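Local coordinates for glycerol dehydratase (Clostridium butyricum, PDB 1R9D), which dehydrates glycerol without coenzyme B12, probably through a radical carried on a glycine of its own chain, at residues Asn148-Phe152 and Arg455-Leu459; Gly5-Gln9 and Leu363-His368; Phe177-Ile181 and Cys212-Ile216. All blocks are in the same frame, centred on the assembly; numbering follows the deposited sequence.

Contact 1 (Asn148-Phe152 and Arg455-Leu459); sequences NCDVF and RIVEL
V151 and R455 bring the two backbones to within 6.1 Å, CA to CA, where a loop without regular structure runs beside helix 453-461 in the pyruvate formate-lyase-like fold of the glycyl radical enzymes. D150 has a left-handed backbone conformation, and the loop turns there so that the carbonyl oxygens of C149 and D150 both face the helix. The pair illustrates how one arginine can hold an irregular loop by its backbone. The side chain of R455 bends at chi2 and chi3, and its NH2 meets O of C149 at 3.0 Å, almost straight on to the carbonyl. Its NE reaches O of D150 at 2.9 Å from well above the plane of that carbonyl. Both bonds are bent, with N-H...O angles of 143° and 136°. The third nitrogen, NH1, forms salt bridges to D466 and to E458 a turn further along the helix, the hydrogen bond to E458 being weak, so partners on several sides fix the rotation of this buried guanidinium and probably balance its charge. Beside the polar group, V151 is anchored by backbone hydrogen bonding to N452 of strand 449-452. With CG1 anti to its backbone N (chi1 171°), it splays two methyls at the helix: the V151 and I456 side chains cross at about a right angle, CG1 4.1 Å from CD1, while CG2 lies 4.0 Å from CD1 of L459.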
loop_
_atom_site.group_PDB
_atom_site.type_symbol
_atom_site.label_atom_id
_atom_site.label_comp_id
_atom_site.label_asym_id
_atom_site.label_seq_id
_atom_site.Cartn_x
_atom_site.Cartn_y
_atom_site.Cartn_z
ATOM N N ASN A 148 -6.610 -25.229 -6.455
ATOM C CA ASN A 148 -6.331 -26.095 -7.595
ATOM C C ASN A 148 -6.759 -27.555 -7.408
ATOM O O ASN A 148 -6.173 -28.461 -8.007
ATOM C CB ASN A 148 -4.838 -26.022 -7.926
ATOM C CG ASN A 148 -4.374 -24.599 -8.211
ATOM O OD1 ASN A 148 -4.965 -23.896 -9.029
ATOM N ND2 ASN A 148 -3.311 -24.173 -7.540
ATOM N N CYS A 149 -7.791 -27.775 -6.596
ATOM C CA CYS A 149 -8.309 -29.117 -6.317
ATOM C C CYS A 149 -9.577 -29.468 -7.094
ATOM O O CYS A 149 -10.216 -30.478 -6.804
ATOM C CB CYS A 149 -8.614 -29.265 -4.820
ATOM S SG CYS A 149 -7.168 -29.426 -3.770
ATOM N N ASP A 150 -9.943 -28.640 -8.066
ATOM C CA ASP A 150 -11.154 -28.867 -8.855
ATOM C C ASP A 150 -12.424 -28.843 -8.003
ATOM O O ASP A 150 -13.360 -29.601 -8.262
ATOM C CB ASP A 150 -11.089 -30.208 -9.608
ATOM C CG ASP A 150 -10.221 -30.146 -10.852
ATOM O OD1 ASP A 150 -9.859 -29.028 -11.287
ATOM O OD2 ASP A 150 -9.912 -31.225 -11.410
ATOM N N VAL A 151 -12.452 -27.990 -6.981
ATOM C CA VAL A 151 -13.636 -27.872 -6.136
ATOM C C VAL A 151 -14.300 -26.515 -6.374
ATOM O O VAL A 151 -15.527 -26.411 -6.414
ATOM C CB VAL A 151 -13.289 -28.023 -4.636
ATOM C CG1 VAL A 151 -14.503 -27.686 -3.779
ATOM C CG2 VAL A 151 -12.841 -29.451 -4.350
ATOM N N PHE A 152 -13.485 -25.474 -6.529
ATOM C CA PHE A 152 -14.017 -24.143 -6.786
ATOM C C PHE A 152 -13.036 -23.338 -7.634
ATOM O O PHE A 152 -11.893 -23.751 -7.826
ATOM C CB PHE A 152 -14.309 -23.418 -5.460
ATOM C CG PHE A 152 -13.083 -23.104 -4.646
ATOM C CD1 PHE A 152 -12.318 -21.972 -4.917
ATOM C CD2 PHE A 152 -12.683 -23.948 -3.614
ATOM C CE1 PHE A 152 -11.174 -21.687 -4.172
ATOM C CE2 PHE A 152 -11.541 -23.672 -2.863
ATOM C CZ PHE A 152 -10.784 -22.538 -3.142
ATOM N N ARG A 455 -19.009 -31.803 -5.911
ATOM C CA ARG A 455 -17.700 -32.325 -5.532
ATOM C C ARG A 455 -17.622 -32.564 -4.033
ATOM O O ARG A 455 -16.899 -33.446 -3.581
ATOM C CB ARG A 455 -16.601 -31.352 -5.963
ATOM C CG ARG A 455 -16.350 -31.356 -7.462
ATOM C CD ARG A 455 -15.451 -32.523 -7.846
ATOM N NE ARG A 455 -14.085 -32.287 -7.392
ATOM C CZ ARG A 455 -13.159 -33.230 -7.257
ATOM N NH1 ARG A 455 -13.447 -34.490 -7.541
ATOM N NH2 ARG A 455 -11.942 -32.910 -6.834
ATOM N N ILE A 456 -18.359 -31.772 -3.255
ATOM C CA ILE A 456 -18.351 -31.937 -1.806
ATOM C C ILE A 456 -19.014 -33.274 -1.447
ATOM O O ILE A 456 -18.606 -33.945 -0.497
ATOM C CB ILE A 456 -19.085 -30.760 -1.102
ATOM C CG1 ILE A 456 -18.367 -29.441 -1.412
ATOM C CG2 ILE A 456 -19.123 -30.984 0.408
ATOM C CD1 ILE A 456 -16.901 -29.401 -0.970
ATOM N N VAL A 457 -20.030 -33.667 -2.210
ATOM C CA VAL A 457 -20.692 -34.945 -1.950
ATOM C C VAL A 457 -19.705 -36.068 -2.274
ATOM O O VAL A 457 -19.580 -37.028 -1.521
ATOM C CB VAL A 457 -21.958 -35.125 -2.817
ATOM C CG1 VAL A 457 -22.492 -36.545 -2.666
ATOM C CG2 VAL A 457 -23.028 -34.123 -2.396
ATOM N N GLU A 458 -18.995 -35.930 -3.391
ATOM C CA GLU A 458 -18.013 -36.928 -3.811
ATOM C C GLU A 458 -16.910 -37.072 -2.762
ATOM O O GLU A 458 -16.490 -38.183 -2.431
ATOM C CB GLU A 458 -17.412 -36.530 -5.168
ATOM C CG GLU A 458 -16.399 -37.516 -5.730
ATOM C CD GLU A 458 -15.918 -37.149 -7.131
ATOM O OE1 GLU A 458 -15.156 -37.946 -7.721
ATOM O OE2 GLU A 458 -16.294 -36.070 -7.644
ATOM N N LEU A 459 -16.444 -35.944 -2.235
ATOM C CA LEU A 459 -15.393 -35.961 -1.225
ATOM C C LEU A 459 -15.887 -36.474 0.123
ATOM O O LEU A 459 -15.091 -36.939 0.937
ATOM C CB LEU A 459 -14.785 -34.565 -1.065
ATOM C CG LEU A 459 -13.925 -34.106 -2.247
ATOM C CD1 LEU A 459 -13.519 -32.653 -2.042
ATOM C CD2 LEU A 459 -12.690 -35.000 -2.372
#

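Contact 2 (Gly5-Gln9 and Leu363-His368); sequences GFSTQ and LEAAVH
S7 and E364 form the polar centre of this contact, an example of a carboxylate on a helix gathering a chain end that has no regular structure. OE1 of E364 accepts two bonds. The backbone N of S7 comes to it at 2.7 Å and almost straight (174°), and OG of the same serine donates at 2.8 Å from the anti side of the carboxylate. The two donors converge on one oxygen because OG sits between the serine's own N and carbonyl carbon (chi1 58°), close to the N-H it works beside. OG is in turn an acceptor: NE2 of H368 donates to it at 2.9 Å, with the hydroxyl close to the imidazole plane. Apolar contacts flank this chain of bonds. CG2 of V367 stands squarely over the F6 ring, 3.4 Å from its centroid and 5° off the normal, a close CH-pi contact. At the edge of the same ring, OE2 of E364 lies 3.4 Å from CD2. Further along, CB of Q9 covers a face of the H368 imidazole, offset toward its rim, and a water bridges OE1 of Q9 to the carbonyl O of V367.

The second shell orients these groups. D312 is hydrogen-bonded to ND1 of H368, R391 makes a salt bridge with OE2 of E364, and N14 takes up the amide nitrogen of Q9. Helix 357-369 packs through A365 on helix 304-317, which supplies D312, and through L363 and V367 on helix 386-397, whose R391 and E394 also touch F6, while L363 and A366 pack on strand 375-380. The N-terminal segment runs at a slant along this helix, in the same sense, just before helix 11-22 begins.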
loop_
_atom_site.group_PDB
_atom_site.type_symbol
_atom_site.label_atom_id
_atom_site.label_comp_id
_atom_site.label_asym_id
_atom_site.label_seq_id
_atom_site.Cartn_x
_atom_site.Cartn_y
_atom_site.Cartn_z
ATOM N N GLY A 5 -49.072 -6.928 -29.724
ATOM C CA GLY A 5 -47.985 -7.221 -30.641
ATOM C C GLY A 5 -46.982 -6.085 -30.578
ATOM O O GLY A 5 -47.187 -5.125 -29.837
ATOM N N PHE A 6 -45.907 -6.174 -31.355
ATOM C CA PHE A 6 -44.889 -5.127 -31.333
ATOM C C PHE A 6 -44.758 -4.363 -32.648
ATOM O O PHE A 6 -45.082 -4.878 -33.716
ATOM C CB PHE A 6 -43.531 -5.726 -30.952
ATOM C CG PHE A 6 -43.541 -6.470 -29.643
ATOM C CD1 PHE A 6 -43.825 -7.832 -29.602
ATOM C CD2 PHE A 6 -43.290 -5.801 -28.448
ATOM C CE1 PHE A 6 -43.859 -8.516 -28.386
ATOM C CE2 PHE A 6 -43.324 -6.476 -27.226
ATOM C CZ PHE A 6 -43.608 -7.834 -27.195
ATOM N N SER A 7 -44.276 -3.125 -32.552
ATOM C CA SER A 7 -44.091 -2.271 -33.720
ATOM C C SER A 7 -42.827 -2.662 -34.479
ATOM O O SER A 7 -42.001 -3.427 -33.977
ATOM C CB SER A 7 -44.008 -0.806 -33.282
ATOM O OG SER A 7 -42.948 -0.610 -32.364
ATOM N N THR A 8 -42.680 -2.135 -35.693
ATOM C CA THR A 8 -41.523 -2.433 -36.527
ATOM C C THR A 8 -40.447 -1.354 -36.402
ATOM O O THR A 8 -40.742 -0.158 -36.459
ATOM C CB THR A 8 -41.930 -2.563 -38.015
ATOM O OG1 THR A 8 -42.868 -3.639 -38.158
ATOM C CG2 THR A 8 -40.712 -2.846 -38.885
ATOM N N GLN A 9 -39.203 -1.794 -36.233
ATOM C CA GLN A 9 -38.062 -0.897 -36.090
ATOM C C GLN A 9 -37.664 -0.293 -37.435
ATOM O O GLN A 9 -37.974 -0.851 -38.485
ATOM C CB GLN A 9 -36.866 -1.652 -35.496
ATOM C CG GLN A 9 -36.236 -2.706 -36.406
ATOM C CD GLN A 9 -37.094 -3.946 -36.576
ATOM O OE1 GLN A 9 -38.143 -4.082 -35.952
ATOM N NE2 GLN A 9 -36.642 -4.863 -37.422
ATOM N N LEU A 363 -39.066 -2.821 -23.314
ATOM C CA LEU A 363 -39.600 -4.110 -23.733
ATOM C C LEU A 363 -39.705 -4.116 -25.261
ATOM O O LEU A 363 -39.398 -5.110 -25.914
ATOM C CB LEU A 363 -40.980 -4.338 -23.105
ATOM C CG LEU A 363 -41.033 -4.410 -21.568
ATOM C CD1 LEU A 363 -42.478 -4.563 -21.104
ATOM C CD2 LEU A 363 -40.205 -5.582 -21.081
ATOM N N GLU A 364 -40.127 -2.988 -25.820
ATOM C CA GLU A 364 -40.274 -2.854 -27.264
ATOM C C GLU A 364 -38.916 -2.998 -27.957
ATOM O O GLU A 364 -38.802 -3.675 -28.976
ATOM C CB GLU A 364 -40.889 -1.490 -27.598
ATOM C CG GLU A 364 -41.521 -1.402 -28.974
ATOM C CD GLU A 364 -42.886 -2.068 -29.033
ATOM O OE1 GLU A 364 -43.455 -2.167 -30.142
ATOM O OE2 GLU A 364 -43.396 -2.485 -27.969
ATOM N N ALA A 365 -37.889 -2.365 -27.394
ATOM C CA ALA A 365 -36.542 -2.420 -27.961
ATOM C C ALA A 365 -36.001 -3.839 -28.089
ATOM O O ALA A 365 -35.299 -4.158 -29.048
ATOM C CB ALA A 365 -35.581 -1.573 -27.122
ATOM N N ALA A 366 -36.321 -4.696 -27.123
ATOM C CA ALA A 366 -35.842 -6.073 -27.173
ATOM C C ALA A 366 -36.357 -6.784 -28.427
ATOM O O ALA A 366 -35.651 -7.604 -29.020
ATOM C CB ALA A 366 -36.281 -6.830 -25.919
ATOM N N VAL A 367 -37.580 -6.463 -28.831
ATOM C CA VAL A 367 -38.174 -7.080 -30.015
ATOM C C VAL A 367 -37.681 -6.420 -31.305
ATOM O O VAL A 367 -37.602 -7.067 -32.351
ATOM C CB VAL A 367 -39.710 -7.003 -29.974
ATOM C CG1 VAL A 367 -40.300 -7.766 -31.160
ATOM C CG2 VAL A 367 -40.219 -7.588 -28.669
ATOM N N HIS A 368 -37.349 -5.136 -31.226
ATOM C CA HIS A 368 -36.851 -4.399 -32.387
ATOM C C HIS A 368 -35.452 -4.851 -32.788
ATOM O O HIS A 368 -35.163 -5.039 -33.971
ATOM C CB HIS A 368 -36.801 -2.896 -32.092
ATOM C CG HIS A 368 -38.118 -2.202 -32.231
ATOM N ND1 HIS A 368 -38.249 -0.834 -32.117
ATOM C CD2 HIS A 368 -39.361 -2.679 -32.479
ATOM C CE1 HIS A 368 -39.516 -0.500 -32.289
ATOM N NE2 HIS A 368 -40.212 -1.601 -32.510
HETATM O O HOH W 1 -38.843 -6.726 -34.844
#

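Contact 3 (Phe177-Ile181 and Cys212-Ile216); sequences FNGII and CEAAI
F177, C212 and I181 have more surface buried here than any other residue, and between them they show how two long helices can be joined by interlocking apolar side chains. Helices 169-190 and 197-230 follow one another in the chain and form an antiparallel helical hairpin; their local axes come within 9.4 Å and cross at -162°.

F177 lies flat against its partner. The methyl CB of A215 sits over the centre of the phenyl face, 3.9 Å from the centroid and only 3° off the normal, a CH-pi contact in which all six ring carbons are nearly equidistant from the methyl. Nearer the backbone, CB of F177 touches CG1 of I216 at 3.7 Å. The ring also reaches F521 of helix 520-524, as well as L266 and I270 of helix 260-277, which places it in the interior of the protein.

C212 packs against two successive isoleucines of the facing helix. Its CB meets CG1 of I181 at 3.5 Å, tighter than usual for two carbons, whereas its SG, turned beside the backbone N (chi1 -73°), approaches CG2 of I180 at 3.7 Å. From I181 the chain continues outward to CD1, which touches both CG of E213, at 3.6 Å, and CD1 of I216, at 3.9 Å. E213 contributes the aliphatic part of its chain to this outer side of the interface. At the rim, the amide oxygen OD1 of N178 lies 3.2 Å from CD1 of I216.

Not one hydrogen bond or salt bridge links the two segments. Their association therefore rests largely on the shape of the methyl, methylene, thiol and phenyl surfaces and on the removal of these groups from water.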
loop_
_atom_site.group_PDB
_atom_site.type_symbol
_atom_site.label_atom_id
_atom_site.label_comp_id
_atom_site.label_asym_id
_atom_site.label_seq_id
_atom_site.Cartn_x
_atom_site.Cartn_y
_atom_site.Cartn_z
ATOM N N PHE A 177 -19.857 15.510 -16.306
ATOM C CA PHE A 177 -18.508 15.273 -15.821
ATOM C C PHE A 177 -17.967 16.506 -15.100
ATOM O O PHE A 177 -17.111 16.388 -14.227
ATOM C CB PHE A 177 -17.590 14.871 -16.979
ATOM C CG PHE A 177 -17.948 13.545 -17.601
ATOM C CD1 PHE A 177 -18.236 13.451 -18.959
ATOM C CD2 PHE A 177 -18.004 12.390 -16.823
ATOM C CE1 PHE A 177 -18.576 12.227 -19.537
ATOM C CE2 PHE A 177 -18.343 11.158 -17.391
ATOM C CZ PHE A 177 -18.629 11.078 -18.751
ATOM N N ASN A 178 -18.466 17.688 -15.456
ATOM C CA ASN A 178 -18.018 18.908 -14.784
ATOM C C ASN A 178 -18.519 18.905 -13.343
ATOM O O ASN A 178 -17.826 19.366 -12.432
ATOM C CB ASN A 178 -18.553 20.172 -15.473
ATOM C CG ASN A 178 -17.925 20.419 -16.827
ATOM O OD1 ASN A 178 -16.762 20.099 -17.057
ATOM N ND2 ASN A 178 -18.692 21.021 -17.728
ATOM N N GLY A 179 -19.730 18.387 -13.148
ATOM C CA GLY A 179 -20.326 18.339 -11.822
ATOM C C GLY A 179 -19.555 17.456 -10.862
ATOM O O GLY A 179 -19.432 17.766 -9.673
ATOM N N ILE A 180 -19.036 16.350 -11.384
ATOM C CA ILE A 180 -18.258 15.410 -10.586
ATOM C C ILE A 180 -16.931 16.071 -10.219
ATOM O O ILE A 180 -16.493 16.026 -9.064
ATOM C CB ILE A 180 -17.992 14.107 -11.378
ATOM C CG1 ILE A 180 -19.325 13.453 -11.761
ATOM C CG2 ILE A 180 -17.150 13.148 -10.547
ATOM C CD1 ILE A 180 -20.221 13.123 -10.562
ATOM N N ILE A 181 -16.295 16.687 -11.211
ATOM C CA ILE A 181 -15.029 17.376 -10.985
ATOM C C ILE A 181 -15.209 18.435 -9.902
ATOM O O ILE A 181 -14.386 18.552 -8.995
ATOM C CB ILE A 181 -14.524 18.061 -12.277
ATOM C CG1 ILE A 181 -14.170 16.999 -13.319
ATOM C CG2 ILE A 181 -13.303 18.933 -11.968
ATOM C CD1 ILE A 181 -13.745 17.565 -14.664
ATOM N N CYS A 212 -11.916 12.390 -14.853
ATOM C CA CYS A 212 -13.103 13.013 -15.422
ATOM C C CYS A 212 -12.743 14.026 -16.508
ATOM O O CYS A 212 -13.497 14.214 -17.467
ATOM C CB CYS A 212 -13.933 13.673 -14.319
ATOM S SG CYS A 212 -14.801 12.464 -13.260
ATOM N N GLU A 213 -11.592 14.677 -16.364
ATOM C CA GLU A 213 -11.161 15.640 -17.369
ATOM C C GLU A 213 -10.816 14.874 -18.640
ATOM O O GLU A 213 -11.015 15.371 -19.749
ATOM C CB GLU A 213 -9.949 16.439 -16.874
ATOM C CG GLU A 213 -10.242 17.266 -15.632
ATOM C CD GLU A 213 -9.072 18.122 -15.183
ATOM O OE1 GLU A 213 -7.927 17.615 -15.154
ATOM O OE2 GLU A 213 -9.304 19.304 -14.842
ATOM N N ALA A 214 -10.310 13.655 -18.470
ATOM C CA ALA A 214 -9.959 12.822 -19.612
ATOM C C ALA A 214 -11.237 12.386 -20.323
ATOM O O ALA A 214 -11.265 12.271 -21.551
ATOM C CB ALA A 214 -9.166 11.599 -19.158
ATOM N N ALA A 215 -12.293 12.143 -19.549
ATOM C CA ALA A 215 -13.571 11.736 -20.123
ATOM C C ALA A 215 -14.086 12.861 -21.018
ATOM O O ALA A 215 -14.562 12.613 -22.128
ATOM C CB ALA A 215 -14.580 11.441 -19.016
ATOM N N ILE A 216 -13.987 14.094 -20.526
ATOM C CA ILE A 216 -14.431 15.264 -21.278
ATOM C C ILE A 216 -13.673 15.348 -22.602
ATOM O O ILE A 216 -14.262 15.625 -23.649
ATOM C CB ILE A 216 -14.212 16.559 -20.460
ATOM C CG1 ILE A 216 -15.142 16.557 -19.241
ATOM C CG2 ILE A 216 -14.476 17.786 -21.325
ATOM C CD1 ILE A 216 -14.960 17.743 -18.313
#

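The three contacts are separate elements of one large chain. Contact 1 lies about 45 Å from contact 2 and about 47 Å from contact 3, centre to centre, on the other side of the chain's centre from both. Contacts 2 and 3 are closer, with centres about 35 Å apart and nearest atoms about 23 Å apart. In sequence, the hairpin of contact 3 is nested within the loops closed by each of the other two, whose own segments alternate. All three centres are 24 to 28 Å from the middle of the chain, and no segment includes G763, the predicted site of the glycyl radical.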